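Monothiol glutaredoxin-S14, chloroplastic (Arabidopsis thaliana, PDB 3IPZ) may reduce glutathione-thiol disulfides, may donate iron-sulfur clusters to other proteins, binds a labile cluster together with BOLA1, and may regulate CAX cation transporters. Local coordinates at residues D88-A93 with G97-E102; E18-F23 with Q41-L46; L77-E82 with E104-S109. All blocks are in the same frame, centred on the assembly; numbering follows the deposited sequence.

Interaction 1: residues D88-A93 with G97-E102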
# COMPACT_ATOMS: atom_id res chain seq x y z
N ASP A 88 8.19 5.30 6.07
CA ASP A 88 9.64 5.51 6.07
C ASP A 88 10.37 4.84 4.92
O ASP A 88 11.21 5.44 4.27
CB ASP A 88 10.27 5.05 7.39
CG ASP A 88 9.83 5.88 8.57
OD1 ASP A 88 9.85 7.13 8.46
OD2 ASP A 88 9.46 5.30 9.61
N ILE A 89 10.04 3.58 4.67
CA ILE A 89 10.68 2.85 3.59
C ILE A 89 10.28 3.38 2.20
O ILE A 89 11.10 3.40 1.29
CB ILE A 89 10.39 1.35 3.74
CG1 ILE A 89 11.29 0.80 4.85
CG2 ILE A 89 10.62 0.61 2.43
CD1 ILE A 89 10.90 -0.58 5.37
N THR A 90 9.03 3.82 2.06
CA THR A 90 8.55 4.35 0.78
C THR A 90 9.19 5.71 0.48
O THR A 90 9.53 6.01 -0.66
CB THR A 90 7.01 4.53 0.76
OG1 THR A 90 6.38 3.27 1.01
CG2 THR A 90 6.56 5.06 -0.60
N LEU A 91 9.36 6.52 1.52
CA LEU A 91 9.95 7.84 1.37
C LEU A 91 11.41 7.69 0.96
O LEU A 91 11.88 8.38 0.05
CB LEU A 91 9.88 8.60 2.70
CG LEU A 91 9.73 10.12 2.66
CD1 LEU A 91 10.44 10.69 3.87
CD2 LEU A 91 10.33 10.72 1.39
N GLU A 92 12.12 6.78 1.62
CA GLU A 92 13.52 6.55 1.32
C GLU A 92 13.73 6.00 -0.09
O GLU A 92 14.60 6.47 -0.82
CB GLU A 92 14.11 5.58 2.35
CG GLU A 92 15.56 5.19 2.12
CD GLU A 92 16.54 6.34 2.32
OE1 GLU A 92 16.14 7.38 2.90
OE2 GLU A 92 17.70 6.20 1.89
N ALA A 93 12.92 5.02 -0.48
CA ALA A 93 13.04 4.43 -1.80
C ALA A 93 12.70 5.48 -2.84
O ALA A 93 13.08 5.36 -4.01
CB ALA A 93 12.11 3.24 -1.93
N GLY A 97 15.36 6.44 -5.57
CA GLY A 97 15.07 6.08 -6.94
C GLY A 97 14.63 4.63 -7.04
O GLY A 97 14.15 4.18 -8.10
N GLU A 98 14.79 3.88 -5.95
CA GLU A 98 14.39 2.47 -5.87
C GLU A 98 12.86 2.29 -6.03
O GLU A 98 12.38 1.30 -6.57
CB GLU A 98 14.85 1.87 -4.54
CG GLU A 98 14.48 0.41 -4.33
CD GLU A 98 14.85 -0.09 -2.93
OE1 GLU A 98 15.99 0.18 -2.49
OE2 GLU A 98 14.01 -0.76 -2.28
N LEU A 99 12.11 3.26 -5.53
CA LEU A 99 10.66 3.23 -5.63
C LEU A 99 10.27 3.22 -7.12
O LEU A 99 9.46 2.42 -7.56
CB LEU A 99 10.07 4.48 -4.96
CG LEU A 99 8.65 4.41 -4.38
CD1 LEU A 99 8.06 5.79 -4.44
CD2 LEU A 99 7.77 3.44 -5.13
N GLN A 100 10.87 4.13 -7.88
CA GLN A 100 10.59 4.23 -9.31
C GLN A 100 10.98 2.95 -10.04
O GLN A 100 10.23 2.45 -10.89
CB GLN A 100 11.31 5.43 -9.91
CG GLN A 100 10.86 6.75 -9.31
CD GLN A 100 11.58 7.14 -8.01
OE1 GLN A 100 11.91 6.29 -7.17
NE2 GLN A 100 11.80 8.43 -7.84
N GLU A 101 12.15 2.41 -9.72
CA GLU A 101 12.58 1.18 -10.35
C GLU A 101 11.53 0.10 -10.15
O GLU A 101 11.16 -0.59 -11.11
CB GLU A 101 13.90 0.71 -9.74
CG GLU A 101 15.14 1.37 -10.32
CD GLU A 101 16.40 0.88 -9.65
OE1 GLU A 101 16.56 -0.36 -9.52
OE2 GLU A 101 17.24 1.72 -9.26
N GLU A 102 11.07 -0.04 -8.91
CA GLU A 102 10.07 -1.04 -8.56
C GLU A 102 8.76 -0.89 -9.31
O GLU A 102 8.18 -1.88 -9.78
CB GLU A 102 9.78 -1.02 -7.06
CG GLU A 102 10.55 -2.06 -6.29
CD GLU A 102 10.29 -3.46 -6.80
OE1 GLU A 102 9.13 -3.94 -6.69
OE2 GLU A 102 11.24 -4.07 -7.32

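Interaction 2: residues E18-F23 with Q41-L46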
# COMPACT_ATOMS: atom_id res chain seq x y z
N GLU A 18 -4.33 -4.74 -8.73
CA GLU A 18 -3.77 -3.61 -9.46
C GLU A 18 -2.26 -3.66 -9.28
O GLU A 18 -1.76 -4.33 -8.37
CB GLU A 18 -4.31 -2.28 -8.93
CG GLU A 18 -5.82 -2.10 -9.06
CD GLU A 18 -6.34 -2.23 -10.49
OE1 GLU A 18 -5.59 -1.93 -11.44
OE2 GLU A 18 -7.51 -2.63 -10.65
N LYS A 19 -1.53 -2.97 -10.17
CA LYS A 19 -0.08 -2.93 -10.12
C LYS A 19 0.39 -2.27 -8.83
O LYS A 19 1.35 -2.74 -8.20
CB LYS A 19 0.49 -2.14 -11.30
CG LYS A 19 0.19 -2.73 -12.67
CD LYS A 19 0.88 -4.07 -12.86
CE LYS A 19 0.58 -4.64 -14.23
NZ LYS A 19 1.34 -5.90 -14.43
N VAL A 20 -0.28 -1.19 -8.44
CA VAL A 20 0.07 -0.46 -7.23
C VAL A 20 -1.18 -0.26 -6.36
O VAL A 20 -2.14 0.39 -6.77
CB VAL A 20 0.68 0.92 -7.57
CG1 VAL A 20 1.10 1.64 -6.28
CG2 VAL A 20 1.88 0.75 -8.50
N VAL A 21 -1.14 -0.82 -5.15
CA VAL A 21 -2.25 -0.72 -4.20
C VAL A 21 -1.77 -0.10 -2.88
O VAL A 21 -0.84 -0.60 -2.24
CB VAL A 21 -2.86 -2.12 -3.92
CG1 VAL A 21 -3.94 -2.02 -2.84
CG2 VAL A 21 -3.44 -2.70 -5.20
N LEU A 22 -2.42 0.98 -2.48
CA LEU A 22 -2.07 1.68 -1.25
C LEU A 22 -3.12 1.53 -0.16
O LEU A 22 -4.28 1.89 -0.36
CB LEU A 22 -1.90 3.16 -1.56
CG LEU A 22 -1.10 4.10 -0.68
CD1 LEU A 22 -1.91 5.38 -0.54
CD2 LEU A 22 -0.80 3.49 0.66
N PHE A 23 -2.73 1.02 0.99
CA PHE A 23 -3.67 0.91 2.10
C PHE A 23 -3.37 2.12 2.98
O PHE A 23 -2.29 2.24 3.51
CB PHE A 23 -3.47 -0.41 2.84
CG PHE A 23 -3.86 -1.60 2.03
CD1 PHE A 23 -2.89 -2.40 1.42
CD2 PHE A 23 -5.20 -1.90 1.81
CE1 PHE A 23 -3.24 -3.47 0.60
CE2 PHE A 23 -5.58 -2.97 1.00
CZ PHE A 23 -4.60 -3.76 0.39
N GLN A 41 1.14 11.78 -2.12
CA GLN A 41 1.86 12.82 -2.86
C GLN A 41 3.05 12.23 -3.63
O GLN A 41 3.33 12.63 -4.76
CB GLN A 41 2.33 13.94 -1.93
CG GLN A 41 1.19 14.70 -1.24
CD GLN A 41 0.02 15.01 -2.18
OE1 GLN A 41 0.19 15.63 -3.24
NE2 GLN A 41 -1.19 14.59 -1.79
N ILE A 42 3.74 11.27 -3.01
CA ILE A 42 4.87 10.63 -3.68
C ILE A 42 4.32 10.00 -4.96
O ILE A 42 4.84 10.24 -6.05
CB ILE A 42 5.49 9.47 -2.84
CG1 ILE A 42 6.06 9.97 -1.53
CG2 ILE A 42 6.58 8.78 -3.62
CD1 ILE A 42 7.16 11.07 -1.60
N LEU A 43 3.27 9.20 -4.81
CA LEU A 43 2.66 8.51 -5.95
C LEU A 43 2.09 9.44 -7.01
O LEU A 43 2.13 9.13 -8.19
CB LEU A 43 1.57 7.54 -5.47
CG LEU A 43 2.03 6.37 -4.60
CD1 LEU A 43 0.83 5.52 -4.24
CD2 LEU A 43 3.07 5.52 -5.33
N LYS A 44 1.55 10.58 -6.59
CA LYS A 44 1.02 11.54 -7.55
C LYS A 44 2.17 12.21 -8.31
O LYS A 44 2.07 12.48 -9.50
CB LYS A 44 0.15 12.59 -6.86
CG LYS A 44 -1.22 12.08 -6.40
CD LYS A 44 -2.13 13.23 -5.95
CE LYS A 44 -3.52 12.73 -5.58
NZ LYS A 44 -4.47 13.83 -5.24
N ASN A 45 3.27 12.46 -7.60
CA ASN A 45 4.46 13.07 -8.19
C ASN A 45 5.01 12.23 -9.34
O ASN A 45 5.38 12.75 -10.40
CB ASN A 45 5.54 13.22 -7.11
CG ASN A 45 6.87 13.71 -7.66
OD1 ASN A 45 7.10 14.91 -7.81
ND2 ASN A 45 7.76 12.77 -7.99
N LEU A 46 5.05 10.91 -9.13
CA LEU A 46 5.58 9.98 -10.13
C LEU A 46 4.62 9.64 -11.26
O LEU A 46 4.98 8.93 -12.19
CB LEU A 46 6.02 8.67 -9.46
CG LEU A 46 7.03 8.79 -8.31
CD1 LEU A 46 7.38 7.41 -7.80
CD2 LEU A 46 8.29 9.51 -8.78

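Interaction 3: residues L77-E82 with E104-S109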
# COMPACT_ATOMS: atom_id res chain seq x y z
N LEU A 77 2.23 0.11 1.36
CA LEU A 77 2.24 0.13 -0.10
C LEU A 77 2.58 -1.21 -0.72
O LEU A 77 3.55 -1.86 -0.33
CB LEU A 77 3.24 1.18 -0.60
CG LEU A 77 3.41 1.40 -2.11
CD1 LEU A 77 2.10 1.94 -2.71
CD2 LEU A 77 4.55 2.38 -2.36
N TYR A 78 1.77 -1.62 -1.68
CA TYR A 78 2.01 -2.86 -2.40
C TYR A 78 2.29 -2.54 -3.87
O TYR A 78 1.65 -1.66 -4.47
CB TYR A 78 0.79 -3.80 -2.29
CG TYR A 78 0.77 -4.63 -1.02
CD1 TYR A 78 0.33 -4.09 0.20
CD2 TYR A 78 1.20 -5.96 -1.04
CE1 TYR A 78 0.32 -4.86 1.37
CE2 TYR A 78 1.20 -6.74 0.11
CZ TYR A 78 0.76 -6.19 1.32
OH TYR A 78 0.80 -6.97 2.45
N ILE A 79 3.24 -3.26 -4.45
CA ILE A 79 3.61 -3.08 -5.85
C ILE A 79 3.84 -4.45 -6.44
O ILE A 79 4.63 -5.23 -5.90
CB ILE A 79 4.90 -2.25 -6.01
CG1 ILE A 79 4.72 -0.87 -5.37
CG2 ILE A 79 5.24 -2.08 -7.47
CD1 ILE A 79 6.02 -0.11 -5.10
N GLY A 80 3.15 -4.75 -7.55
CA GLY A 80 3.30 -6.05 -8.18
C GLY A 80 2.81 -7.16 -7.27
O GLY A 80 3.23 -8.32 -7.40
N GLY A 81 1.92 -6.82 -6.34
CA GLY A 81 1.38 -7.82 -5.43
C GLY A 81 2.29 -8.20 -4.27
O GLY A 81 1.99 -9.15 -3.54
N GLU A 82 3.39 -7.47 -4.10
CA GLU A 82 4.32 -7.74 -3.00
C GLU A 82 4.36 -6.52 -2.10
O GLU A 82 4.36 -5.39 -2.60
CB GLU A 82 5.73 -8.03 -3.53
CG GLU A 82 5.81 -9.26 -4.43
CD GLU A 82 5.52 -10.56 -3.70
OE1 GLU A 82 5.28 -11.59 -4.37
OE2 GLU A 82 5.54 -10.56 -2.44
N GLU A 104 8.24 0.73 -12.21
CA GLU A 104 8.48 0.47 -13.63
C GLU A 104 8.49 -1.03 -13.87
O GLU A 104 7.80 -1.52 -14.77
CB GLU A 104 9.83 1.07 -14.05
CG GLU A 104 9.80 2.58 -14.24
CD GLU A 104 11.19 3.17 -14.50
OE1 GLU A 104 12.07 2.43 -15.01
OE2 GLU A 104 11.39 4.36 -14.21
N LYS A 105 9.26 -1.75 -13.07
CA LYS A 105 9.33 -3.20 -13.18
C LYS A 105 7.91 -3.78 -13.14
O LYS A 105 7.57 -4.65 -13.94
CB LYS A 105 10.16 -3.75 -12.02
CG LYS A 105 10.09 -5.26 -11.82
CD LYS A 105 10.91 -5.68 -10.60
CE LYS A 105 10.68 -7.14 -10.22
NZ LYS A 105 11.42 -7.51 -8.98
N ALA A 106 7.09 -3.28 -12.23
CA ALA A 106 5.72 -3.74 -12.07
C ALA A 106 4.85 -3.41 -13.29
O ALA A 106 4.15 -4.27 -13.81
CB ALA A 106 5.10 -3.12 -10.82
N MET A 107 4.92 -2.16 -13.73
CA MET A 107 4.15 -1.68 -14.87
C MET A 107 4.49 -2.41 -16.17
O MET A 107 3.63 -2.57 -17.04
CB MET A 107 4.42 -0.20 -15.07
CG MET A 107 3.17 0.61 -15.26
SD MET A 107 2.48 0.99 -13.68
CE MET A 107 3.36 2.50 -13.36
N CYS A 108 5.73 -2.86 -16.29
CA CYS A 108 6.18 -3.55 -17.48
C CYS A 108 6.03 -5.06 -17.50
O CYS A 108 6.32 -5.70 -18.51
CB CYS A 108 7.64 -3.20 -17.77
SG CYS A 108 7.88 -1.46 -18.17
N SER A 109 5.60 -5.67 -16.39
CA SER A 109 5.44 -7.12 -16.41
C SER A 109 4.19 -7.45 -17.23
O SER A 109 3.31 -6.56 -17.36
CB SER A 109 5.29 -7.66 -14.98
OG SER A 109 4.12 -7.17 -14.37
OXT SER A 109 4.10 -8.58 -17.74

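Interaction 1: residues D88-A93 with G97-E102
The carbonyl group of Ala93 is the flat unit at the centre of this contact, and Leu99 meets it from above rather than at its rim. Leu99 N donates to Ala93 O over 2.8 Å; the bond is nearly straight at 168°, yet the nitrogen stands 52° out of the carbonyl plane, so it does not use a lone-pair direction. Leu99 CB sits over the same face, 3.3 Å from Ala93 O. From the opposite face Gly97 N makes a weak bond to Ala93 O at 3.0 Å, the ordinary i to i+4 bond ending the first helix. Around this polar centre the contact is apolar. Ala93 CB lies 3.9 Å from Leu99 CB and 4.0 Å from Glu98 CB. Leu99 CD1 reaches Thr90 CG2 at 4.2 Å, while Thr90 OG1 is held by Gly86 O. Phe84 of strand 82-85 packs on both Ala93 and Glu98. The geometry is that of a sharp helix-to-helix corner: Gly97 leaves helical angles with positive phi and at once serves as N-cap of helix 98-108, and the two short axes stand at 92°. Asp88 probably binds glutathione, as in relatives. The chemistry implies a direct hand-over, in which a carbonyl near the end of one helix satisfies a first-turn N-H of the next, which has no acceptor one turn earlier in its own helix.

Interaction 2: residues E18-F23 with Q41-L46
Two torsions of Leu43 aim it at Val20 and Leu22: chi1 of -64° sets CG beside its own backbone N, and chi2 of -180° then extends CD1 straight on, off the helix and toward the strand. On the strand side, Val20 has CG1 anti to the backbone N (chi1 -177°), which turns that methyl up to the leucine. Leu43 CD1 touches both strand side chains at ordinary, rather loose van der Waals distance, 4.4 Å from Val20 CG1 and 4.3 Å from Leu22 CG. The other branch takes part on one side only, with Leu43 CD2 at 4.5 Å from Val20 CG1. All three residues are buried, and the contact is wholly apolar, without a hydrogen bond between the segments. The nearest alpha carbons, those of Val20 and Leu43, are 9.4 Å apart, a spacing bridged entirely by side chains.

Strand 20-24, helix 34-45 and strand 51-54 form a beta-alpha-beta unit with parallel strands, as expected of the thioredoxin fold to which glutaredoxins belong; here the helix rests on the first of those strands. Val20 and Leu22 point their beta carbons to this helix, whereas that of Val21, between them, points away. Phe50, in the loop leading into strand 51-54, packs on both Val20 and Leu43. On either side of Leu43 in sequence, Ile42 and Leu46 pack on Phe94 of helix 87-96 and Leu99 of helix 98-108. The side chain of Leu22 is about 7 Å from that of Phe74, which by similarity binds glutathione.

Interaction 3: residues L77-E82 with E104-S109
Ile79, the last residue of its strand, makes the closest touch on Ala106: its CG2 methyl sits 3.5 Å from Ala106 CB. With chi1 at -59°, CG2 stands anti to the backbone N and faces the helix. Gly80 follows, and here the backbone itself meets the helix, with Gly80 N at 4.1 Å from Ala106 CB. Because Gly80 has no side chain, only the CB of Ala106 stands between the two backbones, and their alpha carbons are 5.1 Å apart. Gly80 and Gly81, both at positive phi, fill the middle of a type I' turn, and Glu82 closes it: Glu82 N donates to Ile79 O at 3.1 Å and Ile79 N to Glu82 O at 3.0 Å. This tight hairpin joins strands 76-79 and 82-85, and its bend abuts the last turns of helix 98-108. At that helix end Ala106 O accepts from both Ser109 N and Ser109 OG, the latter at 3.0 Å, from the same face of its plane; Lys19 NZ adds weak bonds to Ala106 O and Ser109 OG. Between residues 77-82 and 104-109 no hydrogen bond forms, and cohesion is van der Waals contact of Ala106 CB with a methyl and a glycine backbone.

The three contacts lie close together in the glutaredoxin domain, their centres 10 to 12 Å apart. Interaction 2 is completed first along the chain; interaction 1 then falls wholly between the two segments of interaction 3, and both draw on helix 98-108. Interactions 2 and 3 share the mixed sheet, in which strands 20-24 and 76-79 are antiparallel neighbours. Interactions 1 and 2 meet through Leu99 CD1, which lies 3.4 Å from Ile42 CG2. Leu99 also packs on Ile79, linking interaction 1 to interaction 3. The C-terminal helical corner is thus joined to helix 34-45 through Leu99 and to the sheet through Leu99 and Ala106, making it an integral part of the thioredoxin-like domain.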